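Local coordinates for sensor protein kinase WalK (Staphylococcus aureus, PDB 4YWZ) that probably senses an extracellular signal through its receptor domain and passes it across the membrane, as the sensor histidine kinase of the essential WalKR two-component system, at residues Tyr22-Gln25 / Leu26-Ile30; Ser29-Lys32 / Val33-Lys37; Glu137-Ile140 / Asn141-Tyr144; Tyr144-Leu147 / Asn148-Asn151. The protein carries 1 engineered substitution. One frame throughout, in Å; residues are numbered along the deposited sequence.

Interaction 1: Tyr22-Gln25 / Leu26-Ile30; sequences YAKQ and LEISI
Lys24 and Glu27 form a salt bridge between neighbouring turns of the long helix 7-37, the helix that packs along the sheet of this Cache-type receptor domain. Lys24 NZ lies 3.0 Å from Glu27 OE1 and reaches it from above the carboxylate plane, 48° out of it. The lysine chain starts anti to the backbone N and then bends at chi2 (48°), which lays it alongside the glutamate, both pointing the same way. The other carboxylate oxygen, Glu27 OE2, is hydrogen-bonded to the backbone N of Lys125, so the acid ties the helix to strand 114-126.

One residue on, Gln25 O receives Ser29 N at 2.9 Å, with an N-H...O angle of 160°, while Ser29 OG lies 2.8 Å from the same oxygen. A water 3.0 Å from Gln25 NE2 accepts a hydrogen bond from that amide. The packing is shared among different sides of the helix: the buried Leu26 meets Leu49 and Tyr53 of helix 46-54, whereas Tyr22 touches Leu11 of the second subunit. On the more exposed side, Ile28 crosses the aliphatic part of Lys24, its CD1 resting 4.0 Å from Lys24 CE.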
# COMPACT_ATOMS: atom_id res chain seq x y z
N TYR A 22 -5.51 -7.76 -6.06
CA TYR A 22 -6.64 -8.02 -5.18
C TYR A 22 -7.94 -8.24 -5.97
O TYR A 22 -8.78 -9.14 -5.67
CB TYR A 22 -6.86 -6.91 -4.17
CG TYR A 22 -6.11 -7.08 -2.89
CD1 TYR A 22 -6.52 -8.00 -1.93
CD2 TYR A 22 -5.02 -6.23 -2.57
CE1 TYR A 22 -5.75 -8.21 -0.73
CE2 TYR A 22 -4.31 -6.39 -1.38
CZ TYR A 22 -4.68 -7.37 -0.45
OH TYR A 22 -3.93 -7.51 0.76
N ALA A 23 -8.17 -7.34 -6.96
CA ALA A 23 -9.44 -7.36 -7.66
C ALA A 23 -9.56 -8.71 -8.44
O ALA A 23 -10.63 -9.21 -8.58
CB ALA A 23 -9.51 -6.22 -8.64
N LYS A 24 -8.46 -9.20 -8.96
CA LYS A 24 -8.46 -10.47 -9.73
C LYS A 24 -8.90 -11.58 -8.81
O LYS A 24 -9.67 -12.45 -9.18
CB LYS A 24 -7.12 -10.77 -10.34
CG LYS A 24 -7.15 -12.08 -11.18
CD LYS A 24 -8.30 -12.20 -12.17
CE LYS A 24 -8.06 -13.37 -13.16
NZ LYS A 24 -9.13 -13.28 -14.18
N GLN A 25 -8.41 -11.62 -7.60
CA GLN A 25 -8.82 -12.66 -6.72
C GLN A 25 -10.27 -12.54 -6.31
O GLN A 25 -10.96 -13.55 -6.16
CB GLN A 25 -7.81 -12.71 -5.48
CG GLN A 25 -7.97 -14.01 -4.74
CD GLN A 25 -7.45 -15.16 -5.52
OE1 GLN A 25 -6.40 -15.05 -6.16
NE2 GLN A 25 -8.26 -16.19 -5.64
N LEU A 26 -10.83 -11.33 -6.13
CA LEU A 26 -12.22 -11.18 -5.92
C LEU A 26 -13.04 -11.73 -7.12
O LEU A 26 -14.07 -12.39 -6.92
CB LEU A 26 -12.56 -9.71 -5.71
CG LEU A 26 -14.01 -9.27 -5.54
CD1 LEU A 26 -14.71 -10.06 -4.50
CD2 LEU A 26 -14.13 -7.74 -5.27
N GLU A 27 -12.55 -11.41 -8.30
CA GLU A 27 -13.27 -11.84 -9.54
C GLU A 27 -13.32 -13.38 -9.59
O GLU A 27 -14.41 -13.99 -9.83
CB GLU A 27 -12.60 -11.29 -10.75
CG GLU A 27 -13.28 -11.65 -12.09
CD GLU A 27 -12.84 -12.90 -12.80
OE1 GLU A 27 -11.70 -13.36 -12.54
OE2 GLU A 27 -13.73 -13.46 -13.63
N ILE A 28 -12.18 -13.99 -9.28
CA ILE A 28 -12.08 -15.48 -9.26
C ILE A 28 -12.98 -16.06 -8.20
O ILE A 28 -13.72 -17.07 -8.39
CB ILE A 28 -10.61 -15.94 -9.05
CG1 ILE A 28 -9.75 -15.63 -10.27
CG2 ILE A 28 -10.59 -17.43 -8.62
CD1 ILE A 28 -8.26 -15.76 -10.02
N SER A 29 -13.04 -15.43 -7.03
CA SER A 29 -13.93 -15.84 -5.99
C SER A 29 -15.41 -15.82 -6.34
O SER A 29 -16.13 -16.76 -6.00
CB SER A 29 -13.71 -15.02 -4.62
OG SER A 29 -12.29 -15.10 -4.29
N ILE A 30 -15.88 -14.75 -6.99
CA ILE A 30 -17.20 -14.61 -7.40
C ILE A 30 -17.51 -15.68 -8.49
O ILE A 30 -18.58 -16.35 -8.42
CB ILE A 30 -17.50 -13.15 -7.92
CG1 ILE A 30 -17.47 -12.18 -6.74
CG2 ILE A 30 -18.86 -13.12 -8.59
CD1 ILE A 30 -17.60 -10.73 -7.22
O HOH W 1 -10.87 -17.05 -4.51

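Interaction 2: Ser29-Lys32 / Val33-Lys37; sequences SIEK and VYDEK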
# COMPACT_ATOMS: atom_id res chain seq x y z
N SER A 29 -13.04 -15.43 -7.03
CA SER A 29 -13.93 -15.84 -5.99
C SER A 29 -15.41 -15.82 -6.34
O SER A 29 -16.13 -16.76 -6.00
CB SER A 29 -13.71 -15.02 -4.62
OG SER A 29 -12.29 -15.10 -4.29
N ILE A 30 -15.88 -14.75 -6.99
CA ILE A 30 -17.20 -14.61 -7.40
C ILE A 30 -17.51 -15.68 -8.49
O ILE A 30 -18.58 -16.35 -8.42
CB ILE A 30 -17.50 -13.15 -7.92
CG1 ILE A 30 -17.47 -12.18 -6.74
CG2 ILE A 30 -18.86 -13.12 -8.59
CD1 ILE A 30 -17.60 -10.73 -7.22
N GLU A 31 -16.57 -15.86 -9.37
CA GLU A 31 -16.77 -16.84 -10.46
C GLU A 31 -16.99 -18.23 -9.85
O GLU A 31 -17.92 -18.96 -10.24
CB GLU A 31 -15.58 -16.81 -11.38
CG GLU A 31 -15.51 -17.96 -12.39
CD GLU A 31 -14.33 -17.83 -13.32
OE1 GLU A 31 -13.48 -16.94 -13.08
OE2 GLU A 31 -14.31 -18.55 -14.38
N LYS A 32 -16.23 -18.56 -8.84
CA LYS A 32 -16.29 -19.91 -8.21
C LYS A 32 -17.63 -20.11 -7.55
O LYS A 32 -18.18 -21.22 -7.62
CB LYS A 32 -15.12 -20.08 -7.22
CG LYS A 32 -13.85 -20.19 -8.01
CD LYS A 32 -12.67 -20.83 -7.28
CE LYS A 32 -11.51 -20.99 -8.27
NZ LYS A 32 -10.20 -21.12 -7.58
N VAL A 33 -18.19 -19.08 -6.92
CA VAL A 33 -19.48 -19.21 -6.32
C VAL A 33 -20.59 -19.51 -7.36
O VAL A 33 -21.46 -20.36 -7.13
CB VAL A 33 -19.90 -17.98 -5.48
CG1 VAL A 33 -21.15 -18.31 -4.75
CG2 VAL A 33 -18.85 -17.75 -4.44
N TYR A 34 -20.51 -18.85 -8.52
CA TYR A 34 -21.43 -19.21 -9.64
C TYR A 34 -21.26 -20.66 -10.14
O TYR A 34 -22.26 -21.36 -10.32
CB TYR A 34 -21.18 -18.25 -10.79
CG TYR A 34 -21.95 -16.95 -10.63
CD1 TYR A 34 -21.52 -16.01 -9.73
CD2 TYR A 34 -23.05 -16.69 -11.34
CE1 TYR A 34 -22.24 -14.81 -9.52
CE2 TYR A 34 -23.78 -15.49 -11.18
CZ TYR A 34 -23.36 -14.56 -10.27
OH TYR A 34 -24.10 -13.38 -10.16
N ASP A 35 -20.02 -21.09 -10.30
CA ASP A 35 -19.69 -22.46 -10.79
C ASP A 35 -20.24 -23.47 -9.79
O ASP A 35 -20.71 -24.54 -10.15
CB ASP A 35 -18.23 -22.68 -10.91
CG ASP A 35 -17.57 -21.93 -12.05
OD1 ASP A 35 -18.24 -21.68 -13.05
OD2 ASP A 35 -16.35 -21.73 -11.93
N GLU A 36 -20.27 -23.10 -8.51
CA GLU A 36 -20.64 -24.08 -7.49
C GLU A 36 -22.09 -24.09 -7.20
O GLU A 36 -22.66 -25.19 -7.00
CB GLU A 36 -19.84 -23.88 -6.23
CG GLU A 36 -18.37 -24.26 -6.43
CD GLU A 36 -17.51 -24.05 -5.18
OE1 GLU A 36 -18.08 -23.87 -4.06
OE2 GLU A 36 -16.26 -24.07 -5.33
N LYS A 37 -22.74 -22.92 -7.14
CA LYS A 37 -24.11 -22.76 -6.66
C LYS A 37 -25.16 -22.43 -7.69
O LYS A 37 -26.37 -22.50 -7.39
CB LYS A 37 -24.15 -21.64 -5.61
CG LYS A 37 -23.23 -21.93 -4.39
CD LYS A 37 -23.66 -21.13 -3.17
CE LYS A 37 -22.78 -21.48 -1.97
NZ LYS A 37 -23.21 -20.62 -0.83
O HOH W 2 -16.22 -20.47 -15.03
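The last two turns of helix 7-37 bring Ile30 against Tyr34 and Glu31 near Asp35, two pairs four residues apart. Ile30 CG2 meets the ring at Tyr34 CE1, 3.9 Å away, and the two side chains run side by side in the same direction. The tyrosine CG sits beside its own backbone N (chi1 -84°), and this turns the ring back along the helix, so that Ile30 O lies at the ring edge, in its plane, 3.2 Å from Tyr34 CD1. The same oxygen, Ile30 O, accepts a hydrogen bond from Tyr34 N (3.2 Å). Ile46 and Ala42 of the short helices 46-54 and 39-42, with Val126 and Ile131 of the sheet, also pack on Tyr34.

The acidic pair is held more loosely. Glu31 is extended beyond CG, and its OE2 comes within 4.5 Å of Asp35 OD2, with the two carboxylate planes 60° apart. A water lies 2.8 Å from Glu31 OE2 and 3.1 Å from Asp35 OD1, placed to donate to both, although other acceptors compete for its protons. Glu27 of the preceding turn adds a further acid close to Glu31. Such a run of like charges would be expected to raise the proton affinity of these carboxylates somewhat, and the bridging water probably eases the repulsion between Glu31 and Asp35.

Interaction 3: Glu137-Ile140 / Asn141-Tyr144; sequences ESKI and NDVY
Lys139 O receives Asp142 N at 3.0 Å, from above the carbonyl plane, straight out of an inverse gamma turn: Lys139 is the centre of that turn, which swings the chain out of strand 129-138. Ile140 O then takes two backbone donors as the chain enters helix 141-149. Val143 N lies 2.9 Å from Ile140 O but stands 55° out of the carbonyl plane with a bent N-H...O angle of 133°, whereas Tyr144 N, at 3.5 Å, makes a straighter but weak bond.

The side chain of Ile140 touches Val143 and Tyr144 of the first turn. With CG1 anti to the backbone N (chi1 -155°), its CG2 lies between that N and the carbonyl carbon, in the crowded position. From there it is directed at Tyr144, whose CE2 it meets at 4.1 Å as the two side chains cross obliquely. On the other branch, Ile140 CG1 approaches Val143 CG2 at 4.5 Å, the loose edge of this apolar patch.

Phe15 of helix 7-37 packs on both Ile140 and Val143, with Leu12 also against Val143. Leu105 of strand 102-109 touches Ile140 and Tyr144, Trp118 of strand 114-126 lies against Ile140, and Arg116 makes a cation-pi contact with the Tyr144 ring.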
# COMPACT_ATOMS: atom_id res chain seq x y z
N GLU A 137 -13.44 2.08 -6.71
CA GLU A 137 -12.82 3.44 -6.46
C GLU A 137 -11.74 3.21 -5.41
O GLU A 137 -12.00 2.66 -4.31
CB GLU A 137 -13.82 4.48 -5.95
CG GLU A 137 -14.84 4.85 -6.97
CD GLU A 137 -15.88 5.92 -6.49
OE1 GLU A 137 -15.72 6.42 -5.34
OE2 GLU A 137 -16.87 6.07 -7.24
N SER A 138 -10.50 3.54 -5.80
CA SER A 138 -9.33 3.33 -4.94
C SER A 138 -8.69 4.66 -4.64
O SER A 138 -8.65 5.60 -5.45
CB SER A 138 -8.44 2.28 -5.57
OG SER A 138 -7.83 2.74 -6.70
N LYS A 139 -8.11 4.70 -3.43
CA LYS A 139 -7.60 5.96 -2.85
C LYS A 139 -6.19 6.28 -3.28
O LYS A 139 -5.23 6.47 -2.47
CB LYS A 139 -7.70 5.84 -1.35
CG LYS A 139 -9.09 5.67 -0.77
CD LYS A 139 -9.06 5.51 0.71
CE LYS A 139 -10.46 5.29 1.21
NZ LYS A 139 -10.63 5.17 2.70
N ILE A 140 -5.99 6.46 -4.57
CA ILE A 140 -4.68 6.77 -5.13
C ILE A 140 -4.11 8.14 -4.63
O ILE A 140 -2.89 8.34 -4.75
CB ILE A 140 -4.67 6.69 -6.66
CG1 ILE A 140 -3.30 6.40 -7.20
CG2 ILE A 140 -5.32 7.90 -7.30
CD1 ILE A 140 -3.31 5.87 -8.59
N ASN A 141 -5.01 9.00 -4.12
CA ASN A 141 -4.57 10.31 -3.63
C ASN A 141 -3.68 10.11 -2.46
O ASN A 141 -2.82 10.99 -2.21
CB ASN A 141 -5.68 11.25 -3.25
CG ASN A 141 -5.28 12.66 -3.52
OD1 ASN A 141 -4.56 12.91 -4.46
ND2 ASN A 141 -5.59 13.53 -2.58
N ASP A 142 -3.72 8.96 -1.78
CA ASP A 142 -2.77 8.75 -0.72
C ASP A 142 -1.33 8.72 -1.23
O ASP A 142 -0.43 9.16 -0.48
CB ASP A 142 -3.10 7.47 0.08
CG ASP A 142 -4.39 7.57 1.03
OD1 ASP A 142 -4.80 8.68 1.49
OD2 ASP A 142 -4.81 6.44 1.40
N VAL A 143 -1.05 8.21 -2.47
CA VAL A 143 0.25 8.23 -3.14
C VAL A 143 0.67 9.69 -3.43
O VAL A 143 1.73 10.13 -3.04
CB VAL A 143 0.30 7.38 -4.41
CG1 VAL A 143 1.67 7.47 -4.95
CG2 VAL A 143 -0.17 5.92 -4.04
N TYR A 144 -0.21 10.43 -4.10
CA TYR A 144 0.09 11.84 -4.39
C TYR A 144 0.34 12.66 -3.17
O TYR A 144 1.29 13.48 -3.14
CB TYR A 144 -1.05 12.39 -5.27
CG TYR A 144 -1.15 11.80 -6.68
CD1 TYR A 144 -0.23 12.12 -7.70
CD2 TYR A 144 -2.16 10.99 -7.00
CE1 TYR A 144 -0.41 11.58 -8.98
CE2 TYR A 144 -2.33 10.47 -8.30
CZ TYR A 144 -1.48 10.78 -9.25
OH TYR A 144 -1.67 10.23 -10.48

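Interaction 4: Tyr144-Leu147 / Asn148-Asn151; sequences YNQL and NNIN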
# COMPACT_ATOMS: atom_id res chain seq x y z
N TYR A 144 -0.21 10.43 -4.10
CA TYR A 144 0.09 11.84 -4.39
C TYR A 144 0.34 12.66 -3.17
O TYR A 144 1.29 13.48 -3.14
CB TYR A 144 -1.05 12.39 -5.27
CG TYR A 144 -1.15 11.80 -6.68
CD1 TYR A 144 -0.23 12.12 -7.70
CD2 TYR A 144 -2.16 10.99 -7.00
CE1 TYR A 144 -0.41 11.58 -8.98
CE2 TYR A 144 -2.33 10.47 -8.30
CZ TYR A 144 -1.48 10.78 -9.25
OH TYR A 144 -1.67 10.23 -10.48
N ASN A 145 -0.43 12.42 -2.13
CA ASN A 145 -0.28 13.14 -0.85
C ASN A 145 1.08 12.85 -0.23
O ASN A 145 1.78 13.72 0.25
CB ASN A 145 -1.35 12.85 0.16
CG ASN A 145 -2.72 13.52 -0.14
OD1 ASN A 145 -2.78 14.54 -0.82
ND2 ASN A 145 -3.76 12.90 0.30
N GLN A 146 1.47 11.58 -0.26
CA GLN A 146 2.78 11.22 0.33
C GLN A 146 3.92 11.81 -0.50
O GLN A 146 4.91 12.26 0.07
CB GLN A 146 2.84 9.74 0.54
CG GLN A 146 4.18 9.36 1.18
CD GLN A 146 4.52 9.98 2.55
OE1 GLN A 146 3.69 10.63 3.22
NE2 GLN A 146 5.81 9.73 2.97
N LEU A 147 3.82 11.80 -1.81
CA LEU A 147 4.86 12.36 -2.69
C LEU A 147 5.01 13.85 -2.38
O LEU A 147 6.10 14.41 -2.31
CB LEU A 147 4.51 12.11 -4.14
CG LEU A 147 4.69 10.70 -4.67
CD1 LEU A 147 4.09 10.53 -6.03
CD2 LEU A 147 6.19 10.52 -4.79
N ASN A 148 3.87 14.53 -2.19
CA ASN A 148 3.95 15.98 -1.90
C ASN A 148 4.56 16.20 -0.56
O ASN A 148 5.38 17.12 -0.37
CB ASN A 148 2.55 16.61 -1.94
CG ASN A 148 2.10 16.97 -3.35
OD1 ASN A 148 2.89 17.24 -4.26
ND2 ASN A 148 0.80 16.89 -3.55
N ASN A 149 4.29 15.33 0.41
CA ASN A 149 4.88 15.47 1.71
C ASN A 149 6.44 15.31 1.75
O ASN A 149 7.08 15.83 2.62
CB ASN A 149 4.32 14.39 2.60
CG ASN A 149 4.55 14.62 4.02
OD1 ASN A 149 4.43 15.75 4.51
ND2 ASN A 149 4.84 13.57 4.73
N ILE A 150 6.99 14.54 0.84
CA ILE A 150 8.45 14.34 0.76
C ILE A 150 9.07 15.18 -0.34
O ILE A 150 10.22 14.94 -0.75
CB ILE A 150 8.85 12.83 0.56
CG1 ILE A 150 8.38 12.29 -0.76
CG2 ILE A 150 8.33 12.02 1.71
CD1 ILE A 150 8.88 10.89 -1.11
N ASN A 151 8.28 16.10 -0.91
CA ASN A 151 8.75 16.92 -2.05
C ASN A 151 9.29 16.20 -3.25
O ASN A 151 10.36 16.52 -3.77
CB ASN A 151 9.69 18.02 -1.50
CG ASN A 151 9.02 18.82 -0.41
OD1 ASN A 151 8.06 19.55 -0.66
ND2 ASN A 151 9.46 18.65 0.82
O HOH W 3 -1.01 16.69 -1.14
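Gln146 lies across from Asn149 and Ile150, in the last turn before helix 141-149 ends in a Schellman motif. From CB its chain leaves anti to the backbone N; at CG it bends (chi2 60°), and CD thereby carries the amide forward toward the C-terminal end of the helix. At the tip the two amide atoms part company. Gln146 OE1 lies 3.9 Å from Asn149 CB and comes to 3.5 Å from Asn149 ND2, a loose approach in which the amide planes are turned 59° apart. Gln146 NE2 instead rests 3.6 Å from Ile150 CG2, and its polar partner is the backbone O of Glu52 in the second subunit, so NE2 is satisfied across the dimer interface. Tyr22 of that subunit also packs on Gln146, and its Tyr53 packs on Ile150.

On the other flank of the helix, a water joins Asn145 and Asn148: it donates to Asn145 OD1 and accepts from Asn148 ND2, bridging two exposed amides. The inner side of the helix carries Leu147 and Tyr144, which touch Glu8 of helix 7-37.

The backbone then unwinds. Ile150 leaves helical phi/psi, and its N still reaches Gln146 O at 3.2 Å, with a bent N-H...O angle of 139°. Asn151, with positive phi, is the C-prime residue of the Schellman motif: Gln152 N turns back to Leu147 O, and Asn151 N returns to Asn148 O at 3.1 Å.

Overall arrangement
Interactions 1 and 2 are consecutive lengths of helix 7-37 and share Ser29 and Ile30, their centres about 11 Å apart. Interactions 3 and 4 follow one another on helix 141-149 and share Tyr144, with centres about 12 Å apart. Interactions 2 and 4 occupy distant parts of the elongated domain, their centres about 41 Å apart, whereas interactions 1 and 3, with centres about 21 Å apart, come within about 9 Å at their nearest atoms. The N-terminal part of helix 7-37 lies beside helix 141-149. Both interactions 1 and 4 also reach the second subunit, which suggests that the dimer involves both terminal helices. No ligand or catalytic residue is known among these contacts.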